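Local coordinates for CalsepRRP (Calystegia sepium, PDB 1JY5), which is a ribonuclease T2 family relative that probably lacks RNA-cleaving activity, because a catalytic residue of the family is replaced, at residues E4-T9 / D48-T53; R163-V168 / L188-S193; Y100-H105 / E118-T123; T53-C58 / G106-P111. All blocks are in the same frame, centred on the assembly; numbering follows the deposited sequence.

Interaction 1 (E4-T9 / D48-T53); sequences EFDYFT and DYDDGT
Asp48 CB sits over one face of the Tyr7 ring, shifted toward the rim, in a CH-pi contact 3.9 Å from the ring centroid. Tyr7 CG lies between its own backbone N and carbonyl carbon (chi1 68°), which brings the ring across to Asp48. The two residues form an antiparallel hydrogen-bonded pair at the start of strand 7-14, with Asp48 N 2.7 Å from Tyr7 O. In return Asp48 O accepts from both Asp6 N (2.7 Å) and Tyr7 N (3.2 Å), a classic beta bulge. From the bulge, Asp6 points toward the type I turn of Tyr49 to Gly52. There Asp50 N gives a nearly straight bond (170°) to the anti lone pair of Asp6 OD1, at 2.7 Å. The Asp6 and Asp50 carboxylates stack with planes 9° apart, and Asp6 OD1 is 3.2 Å from Asp50 OD2. Thr9 OG1 donates to Asp48 OD2 at 2.7 Å. The Tyr49 ring presents its edge to Glu4 O, while its OH bonds to Lys3 O. A water joins Tyr7 OH to Thr53 O. An alanine in place of Tyr7 would probably leave Asp48 CB without a ring to lie on and the water held by Thr53 O alone of the two. Two stacked acids should repel, so one may hold its proton more readily than usual. The Lys3 salt bridge to Asp6 OD1 and the Asp50 N-H probably offset this cost.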
loop_
_atom_site.group_PDB
_atom_site.type_symbol
_atom_site.label_atom_id
_atom_site.label_comp_id
_atom_site.label_asym_id
_atom_site.label_seq_id
_atom_site.Cartn_x
_atom_site.Cartn_y
_atom_site.Cartn_z
ATOM N N GLU A 4 -4.607 15.372 -15.445
ATOM C CA GLU A 4 -5.308 14.593 -14.426
ATOM C C GLU A 4 -4.730 13.182 -14.492
ATOM O O GLU A 4 -4.384 12.700 -15.574
ATOM C CB GLU A 4 -6.813 14.545 -14.705
ATOM C CG GLU A 4 -7.651 14.049 -13.522
ATOM C CD GLU A 4 -9.104 13.775 -13.889
ATOM O OE1 GLU A 4 -9.541 14.215 -14.974
ATOM O OE2 GLU A 4 -9.817 13.123 -13.089
ATOM N N PHE A 5 -4.620 12.531 -13.342
ATOM C CA PHE A 5 -4.077 11.176 -13.285
ATOM C C PHE A 5 -4.958 10.204 -14.068
ATOM O O PHE A 5 -6.143 10.459 -14.289
ATOM C CB PHE A 5 -3.931 10.725 -11.827
ATOM C CG PHE A 5 -5.236 10.466 -11.127
ATOM C CD1 PHE A 5 -5.712 9.168 -10.972
ATOM C CD2 PHE A 5 -5.974 11.517 -10.597
ATOM C CE1 PHE A 5 -6.907 8.919 -10.293
ATOM C CE2 PHE A 5 -7.171 11.281 -9.917
ATOM C CZ PHE A 5 -7.637 9.979 -9.766
ATOM N N ASP A 6 -4.376 9.086 -14.481
ATOM C CA ASP A 6 -5.103 8.098 -15.278
ATOM C C ASP A 6 -5.771 6.996 -14.468
ATOM O O ASP A 6 -6.921 6.640 -14.725
ATOM C CB ASP A 6 -4.149 7.474 -16.297
ATOM C CG ASP A 6 -3.630 8.483 -17.294
ATOM O OD1 ASP A 6 -2.425 8.438 -17.621
ATOM O OD2 ASP A 6 -4.437 9.317 -17.763
ATOM N N TYR A 7 -5.052 6.456 -13.493
ATOM C CA TYR A 7 -5.600 5.385 -12.678
ATOM C C TYR A 7 -5.012 5.421 -11.275
ATOM O O TYR A 7 -4.055 6.148 -11.000
ATOM C CB TYR A 7 -5.300 4.030 -13.335
ATOM C CG TYR A 7 -3.827 3.679 -13.332
ATOM C CD1 TYR A 7 -3.260 2.968 -12.269
ATOM C CD2 TYR A 7 -2.981 4.127 -14.352
ATOM C CE1 TYR A 7 -1.886 2.720 -12.216
ATOM C CE2 TYR A 7 -1.605 3.884 -14.308
ATOM C CZ TYR A 7 -1.066 3.187 -13.239
ATOM O OH TYR A 7 0.295 2.996 -13.169
ATOM N N PHE A 8 -5.602 4.620 -10.396
ATOM C CA PHE A 8 -5.183 4.514 -9.007
ATOM C C PHE A 8 -4.368 3.244 -8.764
ATOM O O PHE A 8 -4.715 2.167 -9.261
ATOM C CB PHE A 8 -6.411 4.436 -8.090
ATOM C CG PHE A 8 -7.028 5.760 -7.752
ATOM C CD1 PHE A 8 -8.365 6.016 -8.053
ATOM C CD2 PHE A 8 -6.306 6.715 -7.047
ATOM C CE1 PHE A 8 -8.975 7.199 -7.641
ATOM C CE2 PHE A 8 -6.905 7.900 -6.630
ATOM C CZ PHE A 8 -8.240 8.143 -6.927
ATOM N N THR A 9 -3.279 3.365 -8.013
ATOM C CA THR A 9 -2.503 2.187 -7.640
ATOM C C THR A 9 -2.649 2.061 -6.127
ATOM O O THR A 9 -2.337 3.000 -5.393
ATOM C CB THR A 9 -0.985 2.316 -7.968
ATOM O OG1 THR A 9 -0.772 2.127 -9.372
ATOM C CG2 THR A 9 -0.171 1.266 -7.193
ATOM N N ASP A 48 -1.864 7.722 -10.561
ATOM C CA ASP A 48 -0.760 7.476 -11.488
ATOM C C ASP A 48 -1.097 7.764 -12.943
ATOM O O ASP A 48 -2.258 7.928 -13.303
ATOM C CB ASP A 48 -0.291 6.011 -11.384
ATOM C CG ASP A 48 0.476 5.719 -10.098
ATOM O OD1 ASP A 48 1.280 6.574 -9.663
ATOM O OD2 ASP A 48 0.290 4.622 -9.528
ATOM N N TYR A 49 -0.060 7.812 -13.769
ATOM C CA TYR A 49 -0.196 8.040 -15.203
ATOM C C TYR A 49 0.079 6.714 -15.915
ATOM O O TYR A 49 0.915 5.922 -15.469
ATOM C CB TYR A 49 0.821 9.070 -15.675
ATOM C CG TYR A 49 0.539 10.483 -15.233
ATOM C CD1 TYR A 49 1.577 11.312 -14.816
ATOM C CD2 TYR A 49 -0.757 11.007 -15.265
ATOM C CE1 TYR A 49 1.338 12.631 -14.438
ATOM C CE2 TYR A 49 -1.007 12.327 -14.892
ATOM C CZ TYR A 49 0.046 13.130 -14.480
ATOM O OH TYR A 49 -0.184 14.437 -14.114
ATOM N N ASP A 50 -0.611 6.486 -17.025
ATOM C CA ASP A 50 -0.447 5.257 -17.791
ATOM C C ASP A 50 0.981 5.015 -18.278
ATOM O O ASP A 50 1.392 3.865 -18.437
ATOM C CB ASP A 50 -1.385 5.253 -19.006
ATOM C CG ASP A 50 -2.851 5.200 -18.622
ATOM O OD1 ASP A 50 -3.198 4.424 -17.704
ATOM O OD2 ASP A 50 -3.661 5.919 -19.252
ATOM N N ASP A 51 1.736 6.086 -18.512
ATOM C CA ASP A 51 3.103 5.939 -19.018
ATOM C C ASP A 51 4.138 5.545 -17.968
ATOM O O ASP A 51 5.329 5.479 -18.262
ATOM C CB ASP A 51 3.550 7.215 -19.754
ATOM C CG ASP A 51 3.636 8.434 -18.847
ATOM O OD1 ASP A 51 3.787 9.551 -19.392
ATOM O OD2 ASP A 51 3.566 8.291 -17.605
ATOM N N GLY A 52 3.686 5.286 -16.746
ATOM C CA GLY A 52 4.617 4.877 -15.710
ATOM C C GLY A 52 5.141 5.994 -14.833
ATOM O O GLY A 52 5.936 5.747 -13.924
ATOM N N THR A 53 4.742 7.229 -15.116
ATOM C CA THR A 53 5.163 8.347 -14.281
ATOM C C THR A 53 3.910 8.691 -13.486
ATOM O O THR A 53 2.895 8.004 -13.610
ATOM C CB THR A 53 5.608 9.584 -15.103
ATOM O OG1 THR A 53 4.490 10.119 -15.817
ATOM C CG2 THR A 53 6.713 9.207 -16.094
HETATM O O HOH W 1 0.467 8.430 -19.281
HETATM O O HOH W 2 2.525 5.220 -13.184
#

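Interaction 2 (R163-V168 / L188-S193); sequences RVTPVV and LQECPS
Leu188 opens the contact, its CD2 packing on Val164 CG2 at 3.8 Å. The CB of Gln189 points away, and the residue meets segment 163-168 through its backbone. Its carbonyl O lies 3.6 Å from Val164 CG1, and a water links it to Thr165 O. The side chain folds forward along its own segment, Gln189 NE2 donating to Glu190 O at 3.1 Å. Glu190 carries the polar part. Its chain bends at chi2 (-69°), which curls the carboxylate back over the other segment. Thr165 N donates to the syn side of Glu190 OE1 at 3.0 Å. The bond is nearly straight, but the donor stands 26° out of the carboxylate plane. The second oxygen, Glu190 OE2, takes a bond from a water that also bonds Thr165 OG1, so both oxygens are tied to the same threonine. Cys191 returns to apolar contact, its CB 3.6 Å from Val167 CG2. Its SG is in a disulfide with Cys181, which pins this end to strand 174-182. Segment 163-168 leaves helix 151-162 and enters strand 167-171, while the short, weakly bonded strand 188-189 pairs with 174-182. Leu188 also rests on Leu162 of the helix and on Ile180 and Phe182 of strand 174-182.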
loop_
_atom_site.group_PDB
_atom_site.type_symbol
_atom_site.label_atom_id
_atom_site.label_comp_id
_atom_site.label_asym_id
_atom_site.label_seq_id
_atom_site.Cartn_x
_atom_site.Cartn_y
_atom_site.Cartn_z
ATOM N N ARG A 163 -9.381 -11.028 -10.831
ATOM C CA ARG A 163 -9.595 -10.993 -12.270
ATOM C C ARG A 163 -8.666 -9.955 -12.899
ATOM O O ARG A 163 -8.827 -9.565 -14.052
ATOM C CB ARG A 163 -11.067 -10.690 -12.592
ATOM C CG ARG A 163 -12.034 -11.730 -12.022
ATOM C CD ARG A 163 -13.478 -11.226 -12.000
ATOM N NE ARG A 163 -14.382 -12.193 -11.374
ATOM C CZ ARG A 163 -15.626 -11.922 -10.988
ATOM N NH1 ARG A 163 -16.128 -10.705 -11.157
ATOM N NH2 ARG A 163 -16.369 -12.871 -10.431
ATOM N N VAL A 164 -7.697 -9.495 -12.112
ATOM C CA VAL A 164 -6.693 -8.560 -12.603
ATOM C C VAL A 164 -5.344 -9.021 -12.051
ATOM O O VAL A 164 -5.273 -9.697 -11.021
ATOM C CB VAL A 164 -6.971 -7.083 -12.186
ATOM C CG1 VAL A 164 -8.177 -6.551 -12.953
ATOM C CG2 VAL A 164 -7.202 -6.978 -10.677
ATOM N N THR A 165 -4.274 -8.661 -12.741
ATOM C CA THR A 165 -2.954 -9.077 -12.320
ATOM C C THR A 165 -2.272 -8.020 -11.466
ATOM O O THR A 165 -2.197 -6.849 -11.842
ATOM C CB THR A 165 -2.087 -9.418 -13.556
ATOM O OG1 THR A 165 -2.743 -10.449 -14.308
ATOM C CG2 THR A 165 -0.710 -9.913 -13.134
ATOM N N PRO A 166 -1.791 -8.420 -10.282
ATOM C CA PRO A 166 -1.112 -7.491 -9.383
ATOM C C PRO A 166 0.340 -7.304 -9.785
ATOM O O PRO A 166 0.873 -8.052 -10.602
ATOM C CB PRO A 166 -1.228 -8.184 -8.032
ATOM C CG PRO A 166 -1.065 -9.629 -8.417
ATOM C CD PRO A 166 -1.971 -9.733 -9.635
ATOM N N VAL A 167 0.969 -6.287 -9.212
ATOM C CA VAL A 167 2.374 -6.030 -9.460
ATOM C C VAL A 167 3.001 -6.349 -8.104
ATOM O O VAL A 167 2.488 -5.924 -7.069
ATOM C CB VAL A 167 2.623 -4.552 -9.851
ATOM C CG1 VAL A 167 4.116 -4.295 -10.005
ATOM C CG2 VAL A 167 1.914 -4.242 -11.174
ATOM N N VAL A 168 4.075 -7.129 -8.101
ATOM C CA VAL A 168 4.736 -7.491 -6.852
ATOM C C VAL A 168 6.194 -7.053 -6.822
ATOM O O VAL A 168 6.922 -7.221 -7.799
ATOM C CB VAL A 168 4.703 -9.023 -6.601
ATOM C CG1 VAL A 168 5.334 -9.328 -5.246
ATOM C CG2 VAL A 168 3.265 -9.549 -6.640
ATOM N N LEU A 188 -11.586 -2.365 -10.436
ATOM C CA LEU A 188 -10.301 -3.027 -10.623
ATOM C C LEU A 188 -9.901 -2.969 -12.088
ATOM O O LEU A 188 -10.742 -3.124 -12.966
ATOM C CB LEU A 188 -10.413 -4.497 -10.220
ATOM C CG LEU A 188 -10.433 -4.781 -8.730
ATOM C CD1 LEU A 188 -11.043 -6.142 -8.452
ATOM C CD2 LEU A 188 -9.007 -4.691 -8.232
ATOM N N GLN A 189 -8.627 -2.733 -12.361
ATOM C CA GLN A 189 -8.159 -2.735 -13.745
ATOM C C GLN A 189 -6.750 -3.293 -13.732
ATOM O O GLN A 189 -6.175 -3.526 -12.666
ATOM C CB GLN A 189 -8.141 -1.325 -14.340
ATOM C CG GLN A 189 -7.112 -0.409 -13.702
ATOM C CD GLN A 189 -6.916 0.874 -14.484
ATOM O OE1 GLN A 189 -7.825 1.697 -14.587
ATOM N NE2 GLN A 189 -5.727 1.042 -15.054
ATOM N N GLU A 190 -6.195 -3.515 -14.915
ATOM C CA GLU A 190 -4.835 -4.022 -15.015
ATOM C C GLU A 190 -3.896 -2.848 -14.791
ATOM O O GLU A 190 -4.214 -1.712 -15.145
ATOM C CB GLU A 190 -4.571 -4.598 -16.410
ATOM C CG GLU A 190 -5.463 -5.773 -16.807
ATOM C CD GLU A 190 -5.167 -7.026 -16.012
ATOM O OE1 GLU A 190 -4.213 -7.009 -15.208
ATOM O OE2 GLU A 190 -5.882 -8.031 -16.193
ATOM N N CYS A 191 -2.749 -3.125 -14.189
ATOM C CA CYS A 191 -1.749 -2.102 -13.971
ATOM C C CYS A 191 -0.920 -2.057 -15.248
ATOM O O CYS A 191 -0.955 -2.991 -16.040
ATOM C CB CYS A 191 -0.823 -2.486 -12.814
ATOM S SG CYS A 191 -1.548 -2.553 -11.162
ATOM N N PRO A 192 -0.165 -0.969 -15.463
ATOM C CA PRO A 192 0.664 -0.875 -16.670
ATOM C C PRO A 192 1.642 -2.050 -16.732
ATOM O O PRO A 192 2.083 -2.553 -15.694
ATOM C CB PRO A 192 1.388 0.455 -16.486
ATOM C CG PRO A 192 0.381 1.277 -15.738
ATOM C CD PRO A 192 -0.137 0.295 -14.704
ATOM N N SER A 193 1.980 -2.485 -17.943
ATOM C CA SER A 193 2.920 -3.592 -18.113
ATOM C C SER A 193 4.229 -3.255 -17.415
ATOM O O SER A 193 4.776 -2.167 -17.602
ATOM C CB SER A 193 3.204 -3.842 -19.598
ATOM O OG SER A 193 2.031 -4.219 -20.296
HETATM O O HOH W 3 -4.358 -4.580 -10.850
HETATM O O HOH W 4 -1.921 -5.687 -14.056
HETATM O O HOH W 5 -5.156 -10.431 -15.351
#

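Interaction 3 (Y100-H105 / E118-T123). Unlike the reference sequence in segment 118-123: Thr123 (reference Ala).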
loop_
_atom_site.group_PDB
_atom_site.type_symbol
_atom_site.label_atom_id
_atom_site.label_comp_id
_atom_site.label_asym_id
_atom_site.label_seq_id
_atom_site.Cartn_x
_atom_site.Cartn_y
_atom_site.Cartn_z
ATOM N N TYR A 100 2.989 12.344 4.800
ATOM C CA TYR A 100 3.854 12.086 3.644
ATOM C C TYR A 100 3.045 11.688 2.395
ATOM O O TYR A 100 3.215 12.271 1.321
ATOM C CB TYR A 100 4.855 10.972 3.990
ATOM C CG TYR A 100 5.690 10.472 2.827
ATOM C CD1 TYR A 100 6.930 11.031 2.536
ATOM C CD2 TYR A 100 5.241 9.426 2.033
ATOM C CE1 TYR A 100 7.706 10.551 1.482
ATOM C CE2 TYR A 100 6.002 8.941 0.978
ATOM C CZ TYR A 100 7.231 9.501 0.705
ATOM O OH TYR A 100 7.985 8.997 -0.342
ATOM N N GLU A 101 2.171 10.694 2.544
ATOM C CA GLU A 101 1.353 10.219 1.434
ATOM C C GLU A 101 0.336 11.264 0.981
ATOM O O GLU A 101 0.025 11.360 -0.204
ATOM C CB GLU A 101 0.636 8.920 1.821
ATOM C CG GLU A 101 1.579 7.739 2.048
ATOM C CD GLU A 101 2.304 7.312 0.779
ATOM O OE1 GLU A 101 3.424 6.764 0.879
ATOM O OE2 GLU A 101 1.751 7.507 -0.327
ATOM N N TRP A 102 -0.194 12.039 1.920
ATOM C CA TRP A 102 -1.157 13.064 1.548
ATOM C C TRP A 102 -0.482 14.130 0.691
ATOM O O TRP A 102 -0.949 14.453 -0.395
ATOM C CB TRP A 102 -1.751 13.753 2.772
ATOM C CG TRP A 102 -2.470 14.987 2.360
ATOM C CD1 TRP A 102 -2.083 16.276 2.581
ATOM C CD2 TRP A 102 -3.651 15.051 1.555
ATOM N NE1 TRP A 102 -2.952 17.142 1.956
ATOM C CE2 TRP A 102 -3.923 16.414 1.320
ATOM C CE3 TRP A 102 -4.505 14.084 1.003
ATOM C CZ2 TRP A 102 -5.017 16.840 0.558
ATOM C CZ3 TRP A 102 -5.596 14.508 0.243
ATOM C CH2 TRP A 102 -5.839 15.879 0.030
ATOM N N ALA A 103 0.614 14.679 1.195
ATOM C CA ALA A 103 1.331 15.718 0.476
ATOM C C ALA A 103 1.809 15.244 -0.888
ATOM O O ALA A 103 1.574 15.896 -1.909
ATOM C CB ALA A 103 2.522 16.205 1.306
ATOM N N LYS A 104 2.464 14.090 -0.905
ATOM C CA LYS A 104 3.028 13.549 -2.132
ATOM C C LYS A 104 2.035 12.990 -3.150
ATOM O O LYS A 104 2.172 13.238 -4.354
ATOM C CB LYS A 104 4.056 12.470 -1.776
ATOM C CG LYS A 104 4.969 12.059 -2.925
ATOM C CD LYS A 104 5.931 10.972 -2.468
ATOM C CE LYS A 104 7.003 10.700 -3.498
ATOM N NZ LYS A 104 7.884 9.594 -3.056
ATOM N N HIS A 105 1.029 12.258 -2.675
ATOM C CA HIS A 105 0.054 11.626 -3.570
ATOM C C HIS A 105 -1.418 11.996 -3.369
ATOM O O HIS A 105 -2.155 12.168 -4.341
ATOM C CB HIS A 105 0.180 10.103 -3.453
ATOM C CG HIS A 105 1.503 9.560 -3.896
ATOM N ND1 HIS A 105 1.890 9.522 -5.218
ATOM C CD2 HIS A 105 2.509 8.979 -3.196
ATOM C CE1 HIS A 105 3.069 8.938 -5.316
ATOM N NE2 HIS A 105 3.467 8.597 -4.104
ATOM N N GLU A 118 -11.718 12.131 2.286
ATOM C CA GLU A 118 -12.156 11.249 1.212
ATOM C C GLU A 118 -10.977 10.424 0.718
ATOM O O GLU A 118 -11.126 9.241 0.412
ATOM C CB GLU A 118 -12.781 12.059 0.067
ATOM C CG GLU A 118 -13.946 12.932 0.540
ATOM C CD GLU A 118 -14.763 13.546 -0.587
ATOM O OE1 GLU A 118 -14.283 13.586 -1.735
ATOM O OE2 GLU A 118 -15.891 14.002 -0.310
ATOM N N TYR A 119 -9.799 11.038 0.657
ATOM C CA TYR A 119 -8.623 10.301 0.203
ATOM C C TYR A 119 -8.315 9.109 1.118
ATOM O O TYR A 119 -8.245 7.966 0.656
ATOM C CB TYR A 119 -7.400 11.221 0.134
ATOM C CG TYR A 119 -6.107 10.470 -0.135
ATOM C CD1 TYR A 119 -5.830 9.939 -1.399
ATOM C CD2 TYR A 119 -5.179 10.266 0.884
ATOM C CE1 TYR A 119 -4.654 9.222 -1.638
ATOM C CE2 TYR A 119 -4.007 9.552 0.662
ATOM C CZ TYR A 119 -3.751 9.033 -0.601
ATOM O OH TYR A 119 -2.596 8.325 -0.819
ATOM N N PHE A 120 -8.141 9.369 2.413
ATOM C CA PHE A 120 -7.813 8.303 3.357
ATOM C C PHE A 120 -8.922 7.263 3.582
ATOM O O PHE A 120 -8.643 6.061 3.663
ATOM C CB PHE A 120 -7.364 8.896 4.704
ATOM C CG PHE A 120 -6.002 9.547 4.656
ATOM C CD1 PHE A 120 -5.872 10.928 4.535
ATOM C CD2 PHE A 120 -4.846 8.770 4.693
ATOM C CE1 PHE A 120 -4.609 11.527 4.445
ATOM C CE2 PHE A 120 -3.579 9.359 4.604
ATOM C CZ PHE A 120 -3.461 10.741 4.479
ATOM N N SER A 121 -10.168 7.720 3.686
ATOM C CA SER A 121 -11.296 6.809 3.893
ATOM C C SER A 121 -11.530 5.925 2.669
ATOM O O SER A 121 -11.878 4.744 2.793
ATOM C CB SER A 121 -12.577 7.589 4.222
ATOM O OG SER A 121 -12.929 8.481 3.185
ATOM N N THR A 122 -11.333 6.486 1.482
ATOM C CA THR A 122 -11.531 5.706 0.271
ATOM C C THR A 122 -10.443 4.639 0.165
ATOM O O THR A 122 -10.707 3.516 -0.268
ATOM C CB THR A 122 -11.546 6.618 -0.970
ATOM O OG1 THR A 122 -12.676 7.499 -0.882
ATOM C CG2 THR A 122 -11.663 5.792 -2.245
ATOM N N THR A 123 -9.227 4.978 0.584
ATOM C CA THR A 123 -8.134 4.020 0.542
ATOM C C THR A 123 -8.445 2.868 1.493
ATOM O O THR A 123 -8.234 1.699 1.164
ATOM C CB THR A 123 -6.801 4.661 0.956
ATOM O OG1 THR A 123 -6.515 5.763 0.088
ATOM C CG2 THR A 123 -5.662 3.650 0.845
#
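The edge of the Trp102 six-membered ring points at the face of Tyr119 in an offset edge-to-face pair. The centroids are 5.8 Å apart and the planes meet at 63°. Trp102 CZ3 is 3.8 Å from Tyr119 CB, which lies near the plane of the indole. Trp102 CE3 reaches Tyr119 CD2 at 3.9 Å. Tyr119 CD2 lies over the centre of one face of the Phe120 ring. At the Phe120 edge, CZ meets Trp102 CB at 3.9 Å. Thr123 OG1 stands over the centre of one Tyr119 face and donates to Tyr119 O. With CG anti to the backbone N (chi1 167°), the indole of Trp102 reaches along Tyr119, the two side chains running in opposite directions. The polar ends are satisfied by other parts of the chain: Trp102 NE1 bonds to Ala61 O, and Tyr119 OH to Leu45 O. A serine here in place of Trp102 would probably leave the Tyr119 face without its indole edge and open a gap beside Phe120. The segments of helices 97-106 and 116-129 cross at 110°, their axes 11.4 Å apart. Glu101 OE2 accepts from Trp46 NE1 of strand 40-48, the His105 ring stacks on Trp46, and Phe120 meets Trp79 just past helix 72-78.

Interaction 4 (T53-C58 / G106-P111)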
loop_
_atom_site.group_PDB
_atom_site.type_symbol
_atom_site.label_atom_id
_atom_site.label_comp_id
_atom_site.label_asym_id
_atom_site.label_seq_id
_atom_site.Cartn_x
_atom_site.Cartn_y
_atom_site.Cartn_z
ATOM N N THR A 53 4.742 7.229 -15.116
ATOM C CA THR A 53 5.163 8.347 -14.281
ATOM C C THR A 53 3.910 8.691 -13.486
ATOM O O THR A 53 2.895 8.004 -13.610
ATOM C CB THR A 53 5.608 9.584 -15.103
ATOM O OG1 THR A 53 4.490 10.119 -15.817
ATOM C CG2 THR A 53 6.713 9.207 -16.094
ATOM N N TRP A 54 3.966 9.739 -12.675
ATOM C CA TRP A 54 2.805 10.110 -11.882
ATOM C C TRP A 54 2.886 11.549 -11.398
ATOM O O TRP A 54 3.960 12.132 -11.332
ATOM C CB TRP A 54 2.687 9.167 -10.675
ATOM C CG TRP A 54 3.904 9.175 -9.795
ATOM C CD1 TRP A 54 4.166 10.032 -8.761
ATOM C CD2 TRP A 54 5.064 8.345 -9.928
ATOM N NE1 TRP A 54 5.417 9.791 -8.246
ATOM C CE2 TRP A 54 5.992 8.760 -8.943
ATOM C CE3 TRP A 54 5.414 7.293 -10.787
ATOM C CZ2 TRP A 54 7.248 8.159 -8.794
ATOM C CZ3 TRP A 54 6.666 6.695 -10.637
ATOM C CH2 TRP A 54 7.565 7.132 -9.648
ATOM N N PRO A 55 1.734 12.150 -11.077
ATOM C CA PRO A 55 1.744 13.529 -10.589
ATOM C C PRO A 55 2.205 13.447 -9.136
ATOM O O PRO A 55 1.966 12.440 -8.471
ATOM C CB PRO A 55 0.280 13.943 -10.719
ATOM C CG PRO A 55 -0.440 12.652 -10.406
ATOM C CD PRO A 55 0.358 11.634 -11.194
ATOM N N SER A 56 2.883 14.472 -8.636
ATOM C CA SER A 56 3.331 14.418 -7.250
ATOM C C SER A 56 3.351 15.789 -6.606
ATOM O O SER A 56 3.588 16.791 -7.272
ATOM C CB SER A 56 4.737 13.810 -7.155
ATOM O OG SER A 56 5.705 14.684 -7.716
ATOM N N CYS A 57 3.098 15.831 -5.303
ATOM C CA CYS A 57 3.123 17.089 -4.572
ATOM C C CYS A 57 2.244 18.127 -5.246
ATOM O O CYS A 57 2.679 19.241 -5.542
ATOM C CB CYS A 57 4.560 17.606 -4.493
ATOM S SG CYS A 57 5.701 16.482 -3.591
ATOM N N CYS A 58 0.989 17.759 -5.466
ATOM C CA CYS A 58 0.032 18.645 -6.100
ATOM C C CYS A 58 -0.559 19.682 -5.149
ATOM O O CYS A 58 -0.348 19.638 -3.933
ATOM C CB CYS A 58 -1.090 17.811 -6.728
ATOM S SG CYS A 58 -0.465 16.597 -7.929
ATOM N N GLY A 106 -1.847 12.095 -2.111
ATOM C CA GLY A 106 -3.238 12.411 -1.812
ATOM C C GLY A 106 -3.758 13.675 -2.473
ATOM O O GLY A 106 -4.870 13.705 -3.009
ATOM N N THR A 107 -2.949 14.726 -2.423
ATOM C CA THR A 107 -3.305 16.004 -3.027
ATOM C C THR A 107 -3.549 15.831 -4.524
ATOM O O THR A 107 -4.332 16.561 -5.115
ATOM C CB THR A 107 -2.179 17.045 -2.832
ATOM O OG1 THR A 107 -0.941 16.504 -3.310
ATOM C CG2 THR A 107 -2.029 17.414 -1.358
ATOM N N CYS A 108 -2.885 14.856 -5.138
ATOM C CA CYS A 108 -3.043 14.626 -6.570
ATOM C C CYS A 108 -4.278 13.787 -6.952
ATOM O O CYS A 108 -4.501 13.513 -8.132
ATOM C CB CYS A 108 -1.779 13.963 -7.124
ATOM S SG CYS A 108 -0.210 14.875 -6.865
ATOM N N SER A 109 -5.073 13.374 -5.965
ATOM C CA SER A 109 -6.269 12.571 -6.243
ATOM C C SER A 109 -7.501 13.410 -6.596
ATOM O O SER A 109 -8.560 12.869 -6.940
ATOM C CB SER A 109 -6.607 11.648 -5.062
ATOM O OG SER A 109 -6.889 12.375 -3.880
ATOM N N SER A 110 -7.380 14.729 -6.490
ATOM C CA SER A 110 -8.494 15.601 -6.846
ATOM C C SER A 110 -8.507 15.693 -8.373
ATOM O O SER A 110 -7.466 15.554 -9.013
ATOM C CB SER A 110 -8.313 16.995 -6.228
ATOM O OG SER A 110 -7.092 17.594 -6.628
ATOM N N PRO A 111 -9.681 15.934 -8.981
ATOM C CA PRO A 111 -10.983 16.141 -8.348
ATOM C C PRO A 111 -11.748 14.864 -7.990
ATOM O O PRO A 111 -12.827 14.941 -7.405
ATOM C CB PRO A 111 -11.728 16.956 -9.393
ATOM C CG PRO A 111 -11.308 16.256 -10.649
ATOM C CD PRO A 111 -9.800 16.075 -10.446
#
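Two irregular segments come together with the CA atoms of Cys58 and Cys108 5.1 Å apart, a spacing bridged by a disulfide. Their SG atoms are 2.0 Å apart, and the chi3 angle of 94° gives the bridge a right-handed twist. In both cysteines SG lies beside the backbone N and anti to the carbonyl carbon, each with chi1 -57°. Pro55 covers the Cys108 arm of the bridge, its CG 3.8 Å from Cys108 CB. The sulfur of Cys108 also rests against the next peptide, 3.6 Å from Ser56 N. Thr107, next to Cys108, meets Cys58 with its side chain. Its OG1 takes a weak, bent bond from Cys58 N at 3.2 Å, with an angle of 121° at the hydrogen. The stronger partner of that hydroxyl is Ala103 O, in helix 97-106. Thr107 CB also packs on Cys58 O at 3.4 Å. Around Cys108, Gly106 O is gripped twice by Ser109, through its N at 3.0 Å and its OG at 2.6 Å, the hydroxyl lying in the carbonyl plane. This holds the turn that carries Cys108. Cys57 has a positive phi and turns away to its own disulfide with Cys90. Two successive cysteines thus send covalent links in different directions. Since the threonine bond is weak, the tie between these segments rests chiefly on the S-S bond and the proline packing. Such a link should survive conditions that break hydrogen bonds, but a reducing agent could open it. It is consistent with a secreted protein rich in disulfides.

In the fold
From the N terminus, interaction 1 closes first, joining the start of strand 7-14 to the end of strand 40-48 and the turn after it. Interaction 4 opens on the same residue, Thr53, and joins that loop to the end of helix 97-106. Interaction 3 crosses it: segment 106-111 lies between the two helical segments, and its first residues probably continue the hydrogen bonding of helix 97-106. Together they tie one end of the sheet to helices 97-106 and 116-129. Interaction 2 comes later, in series, and closes the hairpin region around strand 174-182. It still meets interaction 1, where Pro192 and Gln189 pack on Tyr7. Interactions 2 and 3 stay about 11 Å apart at their nearest atoms.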